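Polyketide synthase PksJ (Bacillus subtilis subsp. subtilis, PDB 4J1Q) is a polyketide synthase whose ketoreductase domain uses NADPH to reduce keto groups of bacillaene intermediates stereoselectively at alpha and beta positions. Local coordinates at residues M25-E31 with V181-M187; A63-K67 with H157-K161. All coordinates share one frame; numbering follows the deposited sequence.

Contact 1 (M25-E31 with V181-M187)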
loop_
_atom_site.group_PDB
_atom_site.type_symbol
_atom_site.label_atom_id
_atom_site.label_comp_id
_atom_site.label_asym_id
_atom_site.label_seq_id
_atom_site.Cartn_x
_atom_site.Cartn_y
_atom_site.Cartn_z
ATOM N N MET A 25 -0.423 -13.598 -11.329
ATOM C CA MET A 25 -0.295 -12.139 -11.335
ATOM C C MET A 25 -1.657 -11.456 -11.518
ATOM O O MET A 25 -2.329 -11.749 -12.472
ATOM C CB MET A 25 0.634 -11.722 -12.462
ATOM C CG MET A 25 1.033 -10.257 -12.445
ATOM S SD MET A 25 2.793 -10.022 -12.870
ATOM C CE MET A 25 2.795 -8.286 -13.309
ATOM N N LEU A 26 -2.039 -10.532 -10.626
ATOM C CA LEU A 26 -3.430 -10.062 -10.521
ATOM C C LEU A 26 -3.615 -8.539 -10.554
ATOM O O LEU A 26 -2.740 -7.759 -10.197
ATOM C CB LEU A 26 -4.089 -10.595 -9.249
ATOM C CG LEU A 26 -4.140 -12.103 -9.078
ATOM C CD1 LEU A 26 -4.727 -12.443 -7.710
ATOM C CD2 LEU A 26 -4.936 -12.709 -10.224
ATOM N N GLU A 27 -4.836 -8.120 -10.783
ATOM C CA GLU A 27 -5.043 -6.721 -10.986
ATOM C C GLU A 27 -6.431 -6.344 -10.488
ATOM O O GLU A 27 -7.365 -7.096 -10.710
ATOM C CB GLU A 27 -4.832 -6.432 -12.457
ATOM C CG GLU A 27 -4.892 -4.972 -12.818
ATOM C CD GLU A 27 -6.312 -4.535 -13.051
ATOM O OE1 GLU A 27 -7.128 -5.422 -13.386
ATOM O OE2 GLU A 27 -6.605 -3.325 -12.874
ATOM N N PRO A 28 -6.532 -5.320 -9.612
ATOM C CA PRO A 28 -7.802 -5.070 -8.866
ATOM C C PRO A 28 -8.920 -4.563 -9.787
ATOM O O PRO A 28 -8.641 -3.784 -10.682
ATOM C CB PRO A 28 -7.412 -3.949 -7.896
ATOM C CG PRO A 28 -6.318 -3.217 -8.609
ATOM C CD PRO A 28 -5.512 -4.301 -9.290
ATOM N N VAL A 29 -10.167 -4.980 -9.564
ATOM C CA VAL A 29 -11.283 -4.548 -10.424
ATOM C C VAL A 29 -12.535 -4.193 -9.613
ATOM O O VAL A 29 -12.863 -4.852 -8.629
ATOM C CB VAL A 29 -11.627 -5.599 -11.500
ATOM C CG1 VAL A 29 -12.600 -5.014 -12.508
ATOM C CG2 VAL A 29 -10.365 -6.047 -12.222
ATOM N N TRP A 30 -13.194 -3.109 -9.996
ATOM C CA TRP A 30 -14.546 -2.845 -9.556
ATOM C C TRP A 30 -15.542 -3.569 -10.399
ATOM O O TRP A 30 -15.690 -3.268 -11.585
ATOM C CB TRP A 30 -14.807 -1.366 -9.620
ATOM C CG TRP A 30 -13.973 -0.605 -8.633
ATOM C CD1 TRP A 30 -12.931 0.270 -8.895
ATOM C CD2 TRP A 30 -14.063 -0.666 -7.159
ATOM N NE1 TRP A 30 -12.448 0.798 -7.730
ATOM C CE2 TRP A 30 -13.064 0.261 -6.657
ATOM C CE3 TRP A 30 -14.869 -1.345 -6.259
ATOM C CZ2 TRP A 30 -12.867 0.455 -5.309
ATOM C CZ3 TRP A 30 -14.690 -1.114 -4.902
ATOM C CH2 TRP A 30 -13.718 -0.231 -4.435
ATOM N N GLU A 31 -16.218 -4.550 -9.800
ATOM C CA GLU A 31 -17.215 -5.360 -10.509
ATOM C C GLU A 31 -18.608 -5.164 -9.937
ATOM O O GLU A 31 -18.763 -4.850 -8.759
ATOM C CB GLU A 31 -16.858 -6.841 -10.402
ATOM C CG GLU A 31 -15.574 -7.234 -11.113
ATOM C CD GLU A 31 -14.998 -8.522 -10.579
ATOM O OE1 GLU A 31 -15.167 -8.800 -9.362
ATOM O OE2 GLU A 31 -14.364 -9.242 -11.387
ATOM N N VAL A 181 -18.123 -3.792 -6.086
ATOM C CA VAL A 181 -17.309 -4.480 -5.097
ATOM C C VAL A 181 -15.910 -4.666 -5.704
ATOM O O VAL A 181 -15.798 -4.868 -6.897
ATOM C CB VAL A 181 -17.921 -5.860 -4.791
ATOM C CG1 VAL A 181 -17.048 -6.622 -3.802
ATOM C CG2 VAL A 181 -19.364 -5.708 -4.253
ATOM N N LYS A 182 -14.845 -4.591 -4.903
ATOM C CA LYS A 182 -13.491 -4.859 -5.419
ATOM C C LYS A 182 -13.167 -6.351 -5.394
ATOM O O LYS A 182 -13.531 -7.056 -4.453
ATOM C CB LYS A 182 -12.443 -4.088 -4.612
ATOM C CG LYS A 182 -11.192 -3.704 -5.391
ATOM C CD LYS A 182 -10.118 -3.171 -4.448
ATOM C CE LYS A 182 -10.094 -1.644 -4.391
ATOM N NZ LYS A 182 -9.525 -1.097 -5.658
ATOM N N GLY A 183 -12.545 -6.829 -6.464
ATOM C CA GLY A 183 -12.091 -8.206 -6.580
ATOM C C GLY A 183 -10.870 -8.222 -7.508
ATOM O O GLY A 183 -10.336 -7.172 -7.842
ATOM N N TRP A 184 -10.496 -9.398 -8.000
ATOM C CA TRP A 184 -9.204 -9.589 -8.645
ATOM C C TRP A 184 -9.353 -10.206 -10.005
ATOM O O TRP A 184 -9.664 -11.392 -10.116
ATOM C CB TRP A 184 -8.311 -10.472 -7.783
ATOM C CG TRP A 184 -7.830 -9.802 -6.527
ATOM C CD1 TRP A 184 -8.188 -10.091 -5.205
ATOM C CD2 TRP A 184 -6.876 -8.691 -6.431
ATOM N NE1 TRP A 184 -7.531 -9.255 -4.329
ATOM C CE2 TRP A 184 -6.747 -8.380 -5.001
ATOM C CE3 TRP A 184 -6.151 -7.945 -7.353
ATOM C CZ2 TRP A 184 -5.901 -7.377 -4.544
ATOM C CZ3 TRP A 184 -5.315 -6.932 -6.888
ATOM C CH2 TRP A 184 -5.181 -6.662 -5.516
ATOM N N ARG A 185 -9.114 -9.410 -11.050
ATOM C CA ARG A 185 -8.988 -9.933 -12.413
ATOM C C ARG A 185 -7.552 -10.309 -12.748
ATOM O O ARG A 185 -6.620 -9.492 -12.613
ATOM C CB ARG A 185 -9.542 -8.946 -13.451
ATOM C CG ARG A 185 -9.702 -9.544 -14.850
ATOM C CD ARG A 185 -10.845 -8.904 -15.645
ATOM N NE ARG A 185 -10.631 -7.476 -15.902
ATOM C CZ ARG A 185 -9.800 -6.982 -16.822
ATOM N NH1 ARG A 185 -9.103 -7.797 -17.604
ATOM N NH2 ARG A 185 -9.650 -5.670 -16.953
ATOM N N GLU A 186 -7.376 -11.548 -13.193
ATOM C CA GLU A 186 -6.081 -12.036 -13.642
ATOM C C GLU A 186 -5.524 -11.255 -14.834
ATOM O O GLU A 186 -6.264 -10.753 -15.670
ATOM C CB GLU A 186 -6.134 -13.532 -13.958
ATOM C CG GLU A 186 -4.771 -14.173 -14.138
ATOM C CD GLU A 186 -4.843 -15.619 -14.592
ATOM O OE1 GLU A 186 -3.779 -16.265 -14.726
ATOM O OE2 GLU A 186 -5.969 -16.122 -14.795
ATOM N N MET A 187 -4.209 -11.095 -14.848
ATOM C CA MET A 187 -3.511 -10.501 -15.979
ATOM C C MET A 187 -2.745 -11.596 -16.718
ATOM O O MET A 187 -2.220 -12.523 -16.096
ATOM C CB MET A 187 -2.545 -9.420 -15.493
ATOM C CG MET A 187 -2.980 -8.748 -14.202
ATOM S SD MET A 187 -1.804 -7.521 -13.577
ATOM C CE MET A 187 -1.968 -6.239 -14.809
#
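Trp-184 leans back over the strand opposite, its six-membered ring against the Glu-27 to Pro-28 peptide: CZ3 comes within 3.4 Å of Pro-28 N and 3.6 Å of Pro-28 CD, while Glu-27 CA meets the indole at its edge, in plane. Setting CG anti to the carbonyl carbon (chi1 -71°) turns the indole this way. Leu-26 packs on the same ring, with CB 3.9 Å from Trp-184 CE3, and sends CD2 on to the backbone of Glu-186. Further along this face Lys-182 lies across Trp-30; its CB makes a CH-pi contact 4.1 Å from the centroid of the six-membered ring, the bend at chi3 brings CE beside Trp-30 CZ2, and the one at chi4 keeps NZ near the ring as well. Beneath these side chains seven backbone hydrogen bonds zip the antiparallel strands from Glu-31/Val-181 to Met-25/Met-187, although Glu-27 N to Arg-185 O is weak. Pro-28 falls at a non-hydrogen-bonded pair, where the ladder asks no N-H of it.

The face carrying Glu-27, Val-29 and Arg-185 is close-packed near the backbone and loosens only at the outer end of Arg-185. At the Met-25/Met-187 end, Met-187 SD lies 3.4 Å from Glu-27 CB. Val-29 CG2 is tight on Arg-185 CB at 3.3 Å, but the exposed guanidinium beyond makes no salt bridge here: Glu-27 OE1 sits above its plane, 4.4 Å from NH2, attracting at most by charge. Glu-31 reaches back beside Gly-183.

Strand 178-186 lies between 22-31 and 171-175, whose Gln-171 shares a backbone hydrogen bond with Lys-182. On its other side strand 22-31 pairs with 429-435, where Phe-431 meets the Trp-184 ring and bonds to the Leu-26 backbone; Met-25 and Met-187 reach helix 412-425.

Contact 2 (A63-K67 with H157-K161)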
loop_
_atom_site.group_PDB
_atom_site.type_symbol
_atom_site.label_atom_id
_atom_site.label_comp_id
_atom_site.label_asym_id
_atom_site.label_seq_id
_atom_site.Cartn_x
_atom_site.Cartn_y
_atom_site.Cartn_z
ATOM N N ALA A 63 -26.628 9.320 11.756
ATOM C CA ALA A 63 -26.808 9.022 13.167
ATOM C C ALA A 63 -28.301 8.856 13.437
ATOM O O ALA A 63 -28.745 7.823 13.959
ATOM C CB ALA A 63 -26.207 10.112 14.039
ATOM N N SER A 64 -29.079 9.805 12.932
ATOM C CA SER A 64 -30.510 9.814 13.195
ATOM C C SER A 64 -31.134 8.529 12.670
ATOM O O SER A 64 -31.915 7.870 13.360
ATOM C CB SER A 64 -31.174 11.027 12.539
ATOM O OG SER A 64 -30.271 12.114 12.435
ATOM N N HIS A 65 -30.745 8.157 11.457
ATOM C CA HIS A 65 -31.342 7.013 10.789
ATOM C C HIS A 65 -30.848 5.699 11.317
ATOM O O HIS A 65 -31.536 4.687 11.199
ATOM C CB HIS A 65 -31.136 7.106 9.289
ATOM C CG HIS A 65 -32.079 8.066 8.611
ATOM N ND1 HIS A 65 -31.946 9.400 8.713
ATOM C CD2 HIS A 65 -33.224 7.840 7.852
ATOM C CE1 HIS A 65 -32.934 10.002 8.028
ATOM N NE2 HIS A 65 -33.711 9.046 7.491
ATOM N N MET A 66 -29.675 5.701 11.941
ATOM C CA MET A 66 -29.000 4.450 12.302
ATOM C C MET A 66 -28.719 4.341 13.788
ATOM O O MET A 66 -27.690 3.816 14.192
ATOM C CB MET A 66 -27.682 4.292 11.520
ATOM C CG MET A 66 -27.883 3.991 10.048
ATOM S SD MET A 66 -26.347 3.805 9.135
ATOM C CE MET A 66 -25.776 5.514 9.082
ATOM N N LYS A 67 -29.638 4.813 14.617
ATOM C CA LYS A 67 -29.316 5.014 16.023
ATOM C C LYS A 67 -29.020 3.705 16.758
ATOM O O LYS A 67 -28.584 3.719 17.903
ATOM C CB LYS A 67 -30.393 5.837 16.718
ATOM C CG LYS A 67 -30.479 7.271 16.213
ATOM C CD LYS A 67 -31.592 8.029 16.915
ATOM C CE LYS A 67 -31.817 9.401 16.301
ATOM N NZ LYS A 67 -33.099 9.997 16.778
ATOM N N HIS A 157 -28.709 4.844 4.310
ATOM C CA HIS A 157 -28.858 3.937 5.448
ATOM C C HIS A 157 -29.247 2.526 5.072
ATOM O O HIS A 157 -28.774 1.565 5.681
ATOM C CB HIS A 157 -29.841 4.512 6.469
ATOM C CG HIS A 157 -31.198 4.854 5.884
ATOM N ND1 HIS A 157 -32.112 3.914 5.576
ATOM C CD2 HIS A 157 -31.775 6.083 5.557
ATOM C CE1 HIS A 157 -33.208 4.503 5.070
ATOM N NE2 HIS A 157 -33.001 5.830 5.056
ATOM N N LEU A 158 -30.130 2.379 4.088
ATOM C CA LEU A 158 -30.529 1.050 3.604
ATOM C C LEU A 158 -29.347 0.291 2.983
ATOM O O LEU A 158 -29.176 -0.912 3.192
ATOM C CB LEU A 158 -31.693 1.153 2.606
ATOM C CG LEU A 158 -33.019 1.701 3.155
ATOM C CD1 LEU A 158 -34.060 1.877 2.059
ATOM C CD2 LEU A 158 -33.574 0.815 4.260
ATOM N N LYS A 159 -28.513 1.007 2.240
ATOM C CA LYS A 159 -27.337 0.384 1.644
ATOM C C LYS A 159 -26.410 -0.154 2.724
ATOM O O LYS A 159 -25.990 -1.311 2.683
ATOM C CB LYS A 159 -26.590 1.382 0.765
ATOM C CG LYS A 159 -27.187 1.536 -0.618
ATOM C CD LYS A 159 -27.236 2.991 -1.039
ATOM C CE LYS A 159 -28.142 3.161 -2.253
ATOM N NZ LYS A 159 -27.573 2.514 -3.466
ATOM N N LEU A 160 -26.078 0.698 3.684
ATOM C CA LEU A 160 -25.184 0.296 4.759
ATOM C C LEU A 160 -25.786 -0.910 5.451
ATOM O O LEU A 160 -25.104 -1.930 5.650
ATOM C CB LEU A 160 -24.998 1.429 5.766
ATOM C CG LEU A 160 -24.358 2.705 5.218
ATOM C CD1 LEU A 160 -24.151 3.707 6.338
ATOM C CD2 LEU A 160 -23.033 2.387 4.555
ATOM N N LYS A 161 -27.085 -0.801 5.764
ATOM C CA LYS A 161 -27.852 -1.916 6.276
ATOM C C LYS A 161 -27.818 -3.106 5.322
ATOM O O LYS A 161 -27.579 -4.243 5.739
ATOM C CB LYS A 161 -29.306 -1.503 6.566
ATOM C CG LYS A 161 -29.453 -0.467 7.664
ATOM C CD LYS A 161 -30.905 -0.065 7.893
ATOM C CE LYS A 161 -31.004 0.978 9.000
ATOM N NZ LYS A 161 -32.397 1.376 9.327
#
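His-65 and His-157 make the aromatic part of this contact. Their imidazoles lie nearly parallel, with planes at 12°, but are offset so that mainly their CD2 corners face each other, the centroids being 4.7 Å from each other. The closest approach is between His-65 CD2 and His-157 CD2, 3.2 Å. His-157 gets there with CG between its backbone N and carbonyl carbon (chi1 55°), which swings the imidazole toward the end of the other helix.

The apolar part belongs to Met-66, the first residue past the helix that ends at His-65. Its CG passes His-157 CB, the straight chi2 (-180°) carries SD to 3.6 Å from Leu-160 CD1, and the turn at chi3 lays CE against the same methyl. Both Met-66 and Leu-160 are buried, on the inner side of the histidine pair.

Polar links across the gap are slight. The extended Lys-161 brings NZ to 3.9 Å from His-65 O, too far for a hydrogen bond, though its charge may suit the carboxyl end of that helix. His-65 ND1 instead bonds within its own helix, to Ser-61 O, which helps fix the ring's rotation.

The end of helix 56-65 thus meets the start of helix 156-164, two helices that follow the parallel strands 46-52 and 140-147, consistent with the truncated Rossmann fold of the structural subdomain in polyketide synthase ketoreductases.

From the N terminus the chain runs straight into strand 22-31, whose partner 178-186 comes some 150 residues later; contact 1 closes that long loop. Within it, helix 56-65 opens a second loop that contact 2 closes at helix 156-164, after about 90 residues. The smaller loop thus lies wholly within the larger, and the two do not cross. Their centres are 29 Å apart and they do not touch. Contact 2 holds together two helices of the N-terminal half, whereas contact 1 brings that half's last strand back to the first and, through strand 429-435, joins it to the NADPH-binding half that follows.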